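Aldo-keto reductase family 1, member B4 (Aldose reductase) (Schistosoma japonicum, PDB 4HBK) probably catalyses the NADPH-dependent reduction of aldehydes, including the aldehyde form of sugars, to alcohols, as aldose reductases of the aldo-keto reductase family do. Local coordinates at residues E60-Y73 with S292-V304. Sequence-based numbering, arbitrary orientation.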
loop_
_atom_site.group_PDB
_atom_site.type_symbol
_atom_site.label_atom_id
_atom_site.label_comp_id
_atom_site.label_asym_id
_atom_site.label_seq_id
_atom_site.Cartn_x
_atom_site.Cartn_y
_atom_site.Cartn_z
ATOM N N GLU A 60 0.207 -0.962 19.944
ATOM C CA GLU A 60 1.382 -0.507 19.208
ATOM C C GLU A 60 1.009 0.406 18.026
ATOM O O GLU A 60 1.665 1.429 17.800
ATOM C CB GLU A 60 2.234 -1.694 18.756
ATOM C CG GLU A 60 2.906 -2.443 19.909
ATOM C CD GLU A 60 4.028 -1.639 20.531
ATOM O OE1 GLU A 60 4.086 -1.542 21.773
ATOM O OE2 GLU A 60 4.857 -1.095 19.772
ATOM N N VAL A 61 -0.044 0.058 17.283
ATOM C CA VAL A 61 -0.404 0.859 16.118
ATOM C C VAL A 61 -0.862 2.274 16.485
ATOM O O VAL A 61 -0.494 3.248 15.819
ATOM C CB VAL A 61 -1.448 0.173 15.195
ATOM C CG1 VAL A 61 -2.837 0.199 15.818
ATOM C CG2 VAL A 61 -1.477 0.873 13.848
ATOM N N GLY A 62 -1.646 2.391 17.551
ATOM C CA GLY A 62 -2.129 3.689 17.987
ATOM C C GLY A 62 -0.968 4.617 18.285
ATOM O O GLY A 62 -0.937 5.783 17.861
ATOM N N ALA A 63 0.011 4.089 19.008
ATOM C CA ALA A 63 1.179 4.877 19.384
ATOM C C ALA A 63 2.039 5.207 18.165
ATOM O O ALA A 63 2.611 6.302 18.073
ATOM C CB ALA A 63 1.994 4.145 20.439
ATOM N N ALA A 64 2.133 4.255 17.235
ATOM C CA ALA A 64 2.851 4.471 15.980
ATOM C C ALA A 64 2.224 5.613 15.173
ATOM O O ALA A 64 2.939 6.452 14.623
ATOM C CB ALA A 64 2.895 3.193 15.159
ATOM N N VAL A 65 0.894 5.654 15.107
ATOM C CA VAL A 65 0.213 6.699 14.342
ATOM C C VAL A 65 0.564 8.091 14.892
ATOM O O VAL A 65 1.021 8.971 14.159
ATOM C CB VAL A 65 -1.317 6.469 14.297
ATOM C CG1 VAL A 65 -2.050 7.729 13.865
ATOM C CG2 VAL A 65 -1.650 5.301 13.368
ATOM N N LYS A 66 0.371 8.265 16.191
ATOM C CA LYS A 66 0.748 9.495 16.884
ATOM C C LYS A 66 2.226 9.860 16.685
ATOM O O LYS A 66 2.546 11.010 16.406
ATOM C CB LYS A 66 0.442 9.348 18.377
ATOM C CG LYS A 66 0.662 10.594 19.223
ATOM C CD LYS A 66 0.309 10.269 20.674
ATOM C CE LYS A 66 0.192 11.509 21.531
ATOM N NZ LYS A 66 1.517 12.122 21.749
ATOM N N LYS A 67 3.125 8.892 16.835
ATOM C CA LYS A 67 4.554 9.170 16.681
ATOM C C LYS A 67 4.850 9.607 15.255
ATOM O O LYS A 67 5.486 10.640 15.031
ATOM C CB LYS A 67 5.397 7.949 17.060
ATOM C CG LYS A 67 6.899 8.088 16.804
ATOM C CD LYS A 67 7.547 9.143 17.701
ATOM C CE LYS A 67 7.225 8.905 19.166
ATOM N NZ LYS A 67 8.034 9.777 20.055
ATOM N N ALA A 68 4.363 8.834 14.285
ATOM C CA ALA A 68 4.527 9.192 12.878
ATOM C C ALA A 68 4.093 10.629 12.584
ATOM O O ALA A 68 4.801 11.368 11.888
ATOM C CB ALA A 68 3.752 8.236 11.987
ATOM N N LEU A 69 2.917 11.014 13.075
ATOM C CA LEU A 69 2.374 12.330 12.747
ATOM C C LEU A 69 3.201 13.435 13.410
ATOM O O LEU A 69 3.409 14.486 12.818
ATOM C CB LEU A 69 0.887 12.449 13.119
ATOM C CG LEU A 69 -0.145 11.583 12.380
ATOM C CD1 LEU A 69 -1.551 11.750 12.977
ATOM C CD2 LEU A 69 -0.174 11.898 10.907
ATOM N N GLU A 70 3.688 13.181 14.627
ATOM C CA GLU A 70 4.584 14.125 15.309
ATOM C C GLU A 70 5.892 14.321 14.553
ATOM O O GLU A 70 6.408 15.432 14.460
ATOM C CB GLU A 70 4.877 13.674 16.748
ATOM C CG GLU A 70 3.692 13.869 17.667
ATOM C CD GLU A 70 3.797 13.140 19.003
ATOM O OE1 GLU A 70 4.708 12.294 19.200
ATOM O OE2 GLU A 70 2.942 13.431 19.866
ATOM N N ILE A 71 6.429 13.226 14.034
ATOM C CA ILE A 71 7.652 13.253 13.251
ATOM C C ILE A 71 7.480 14.041 11.934
ATOM O O ILE A 71 8.400 14.695 11.471
ATOM C CB ILE A 71 8.148 11.800 13.001
ATOM C CG1 ILE A 71 8.809 11.266 14.276
ATOM C CG2 ILE A 71 9.117 11.726 11.814
ATOM C CD1 ILE A 71 8.913 9.756 14.328
ATOM N N GLY A 72 6.295 13.985 11.339
ATOM C CA GLY A 72 6.062 14.706 10.104
ATOM C C GLY A 72 5.297 13.938 9.033
ATOM O O GLY A 72 4.861 14.532 8.064
ATOM N N TYR A 73 5.137 12.627 9.189
ATOM C CA TYR A 73 4.343 11.845 8.241
ATOM C C TYR A 73 2.960 12.481 8.042
ATOM O O TYR A 73 2.331 12.915 9.014
ATOM C CB TYR A 73 4.116 10.427 8.763
ATOM C CG TYR A 73 5.310 9.485 8.793
ATOM C CD1 TYR A 73 6.292 9.596 9.776
ATOM C CD2 TYR A 73 5.408 8.427 7.880
ATOM C CE1 TYR A 73 7.363 8.717 9.819
ATOM C CE2 TYR A 73 6.474 7.533 7.920
ATOM C CZ TYR A 73 7.445 7.688 8.900
ATOM O OH TYR A 73 8.503 6.812 8.950
ATOM N N SER A 292 6.145 0.087 10.606
ATOM C CA SER A 292 6.872 0.031 11.864
ATOM C C SER A 292 6.007 0.446 13.043
ATOM O O SER A 292 5.103 1.265 12.908
ATOM C CB SER A 292 8.130 0.890 11.806
ATOM O OG SER A 292 8.888 0.715 12.989
ATOM N N VAL A 293 6.278 -0.149 14.196
ATOM C CA VAL A 293 5.676 0.309 15.434
ATOM C C VAL A 293 6.771 0.709 16.418
ATOM O O VAL A 293 6.477 1.091 17.543
ATOM C CB VAL A 293 4.751 -0.748 16.074
ATOM C CG1 VAL A 293 3.474 -0.925 15.236
ATOM C CG2 VAL A 293 5.502 -2.078 16.275
ATOM N N THR A 294 8.029 0.632 15.981
ATOM C CA THR A 294 9.164 1.069 16.801
ATOM C C THR A 294 9.471 2.549 16.554
ATOM O O THR A 294 9.821 2.930 15.438
ATOM C CB THR A 294 10.428 0.261 16.480
ATOM O OG1 THR A 294 10.122 -1.138 16.477
ATOM C CG2 THR A 294 11.505 0.527 17.517
ATOM N N PHE A 295 9.349 3.373 17.596
ATOM C CA PHE A 295 9.566 4.822 17.483
ATOM C C PHE A 295 10.838 5.207 16.714
ATOM O O PHE A 295 10.788 6.022 15.797
ATOM C CB PHE A 295 9.592 5.490 18.865
ATOM C CG PHE A 295 8.286 5.399 19.623
ATOM C CD1 PHE A 295 7.129 4.946 19.003
ATOM C CD2 PHE A 295 8.222 5.778 20.956
ATOM C CE1 PHE A 295 5.934 4.865 19.704
ATOM C CE2 PHE A 295 7.030 5.706 21.659
ATOM C CZ PHE A 295 5.885 5.253 21.035
ATOM N N LYS A 296 11.980 4.638 17.096
ATOM C CA LYS A 296 13.246 4.994 16.453
ATOM C C LYS A 296 13.253 4.675 14.958
ATOM O O LYS A 296 13.854 5.403 14.176
ATOM C CB LYS A 296 14.422 4.302 17.134
ATOM C CG LYS A 296 14.575 4.653 18.614
ATOM C CD LYS A 296 15.526 5.823 18.833
ATOM C CE LYS A 296 16.600 5.472 19.874
ATOM N NZ LYS A 296 17.620 6.560 20.032
ATOM N N ARG A 297 12.599 3.584 14.568
ATOM C CA ARG A 297 12.532 3.197 13.159
ATOM C C ARG A 297 11.586 4.119 12.405
ATOM O O ARG A 297 11.880 4.555 11.294
ATOM C CB ARG A 297 12.073 1.751 12.995
ATOM C CG ARG A 297 12.970 0.734 13.672
ATOM C CD ARG A 297 14.402 1.233 13.742
ATOM N NE ARG A 297 15.312 0.438 12.925
ATOM C CZ ARG A 297 15.673 -0.810 13.208
ATOM N NH1 ARG A 297 15.187 -1.416 14.289
ATOM N NH2 ARG A 297 16.514 -1.458 12.404
ATOM N N ILE A 298 10.446 4.417 13.011
ATOM C CA ILE A 298 9.515 5.344 12.396
ATOM C C ILE A 298 10.235 6.643 12.083
ATOM O O ILE A 298 10.091 7.185 10.991
ATOM C CB ILE A 298 8.303 5.604 13.284
ATOM C CG1 ILE A 298 7.542 4.289 13.489
ATOM C CG2 ILE A 298 7.406 6.646 12.646
ATOM C CD1 ILE A 298 6.484 4.330 14.567
ATOM N N GLU A 299 11.037 7.127 13.025
ATOM C CA GLU A 299 11.753 8.384 12.826
ATOM C C GLU A 299 12.828 8.258 11.751
ATOM O O GLU A 299 12.904 9.077 10.842
ATOM C CB GLU A 299 12.372 8.882 14.133
ATOM C CG GLU A 299 13.234 10.116 13.945
ATOM C CD GLU A 299 13.379 10.942 15.214
ATOM O OE1 GLU A 299 13.439 12.186 15.103
ATOM O OE2 GLU A 299 13.432 10.353 16.315
ATOM N N GLU A 300 13.656 7.229 11.858
ATOM C CA GLU A 300 14.698 6.976 10.873
ATOM C C GLU A 300 14.147 6.908 9.436
ATOM O O GLU A 300 14.688 7.531 8.519
ATOM C CB GLU A 300 15.450 5.694 11.244
ATOM C CG GLU A 300 16.239 5.053 10.125
ATOM C CD GLU A 300 16.965 3.771 10.571
ATOM O OE1 GLU A 300 17.011 3.475 11.791
ATOM O OE2 GLU A 300 17.497 3.060 9.693
ATOM N N ASN A 301 13.061 6.169 9.245
ATOM C CA ASN A 301 12.482 5.994 7.908
ATOM C C ASN A 301 12.109 7.317 7.242
ATOM O O ASN A 301 12.043 7.410 6.013
ATOM C CB ASN A 301 11.251 5.080 7.952
ATOM C CG ASN A 301 11.604 3.629 8.255
ATOM O OD1 ASN A 301 12.759 3.234 8.153
ATOM N ND2 ASN A 301 10.601 2.829 8.614
ATOM N N PHE A 302 11.866 8.346 8.049
ATOM C CA PHE A 302 11.377 9.612 7.514
ATOM C C PHE A 302 12.518 10.530 7.059
ATOM O O PHE A 302 12.288 11.476 6.312
ATOM C CB PHE A 302 10.499 10.317 8.557
ATOM C CG PHE A 302 9.701 11.485 8.018
ATOM C CD1 PHE A 302 8.587 11.274 7.212
ATOM C CD2 PHE A 302 10.042 12.790 8.351
ATOM C CE1 PHE A 302 7.845 12.348 6.718
ATOM C CE2 PHE A 302 9.303 13.869 7.877
ATOM C CZ PHE A 302 8.207 13.653 7.057
ATOM N N GLN A 303 13.746 10.262 7.500
ATOM C CA GLN A 303 14.856 11.153 7.162
ATOM C C GLN A 303 15.509 10.732 5.850
ATOM O O GLN A 303 16.666 10.314 5.829
ATOM C CB GLN A 303 15.908 11.183 8.278
ATOM C CG GLN A 303 15.356 11.109 9.703
ATOM C CD GLN A 303 14.386 12.234 10.031
ATOM O OE1 GLN A 303 14.554 13.371 9.587
ATOM N NE2 GLN A 303 13.356 11.918 10.809
ATOM N N VAL A 304 14.768 10.843 4.755
ATOM C CA VAL A 304 15.245 10.357 3.468
ATOM C C VAL A 304 15.172 11.421 2.374
ATOM O O VAL A 304 15.162 11.092 1.187
ATOM C CB VAL A 304 14.418 9.140 3.004
ATOM C CG1 VAL A 304 14.693 7.938 3.880
ATOM C CG2 VAL A 304 12.931 9.477 3.014
HETATM O O HOH W 1 4.249 2.314 18.224
HETATM O O HOH W 2 11.451 14.454 11.599
HETATM O O HOH W 3 7.875 3.870 9.095
#
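Two hydrogen bonds grip Tyr73 OH: it donates to Ile298 O at 2.6 Å and accepts from water 3, which in turn accepts from Asn301 ND2. The carbonyl oxygen lies in the plane of the Tyr73 ring and uses a lone pair. This bond joins the first helix and the helix after the eighth strand of the (beta/alpha)8 barrel, where the ring of helices closes; the axes of helix 60-71 and helix 295-302 cross at -35°. Ile298 is a knob, set among Ala64, Lys67, Ala68 and Ile71. Its two branches divide the work. Ile298 CD1 rests on Ala64 CB, whereas Ile298 CG2, anti to the backbone N, meets Tyr73 CE1 at 3.5 Å. Phe302 CD1 sits 3.8 Å above the plane of the Tyr73 ring, over its centre, with the two ring planes 34° apart. Just after helix 60-71, Phe302 CZ packs 3.5 Å from Gly72 C. Ile71 CG2 lies against Phe302 CD2, while its CD1 reaches the backbone of Glu299. At the other end, Val293 packs on Ala64 and Glu60, and water 1 donates to both Glu60 O and Val293 O. The Lys67 chain, bent at chi2 and chi3, folds over one face of the Phe295 ring. Lys67 CE makes a CH-pi contact 3.8 Å from the Phe295 ring centroid, and Lys67 NZ adds an off-centre cation-pi interaction at 4.6 Å from it.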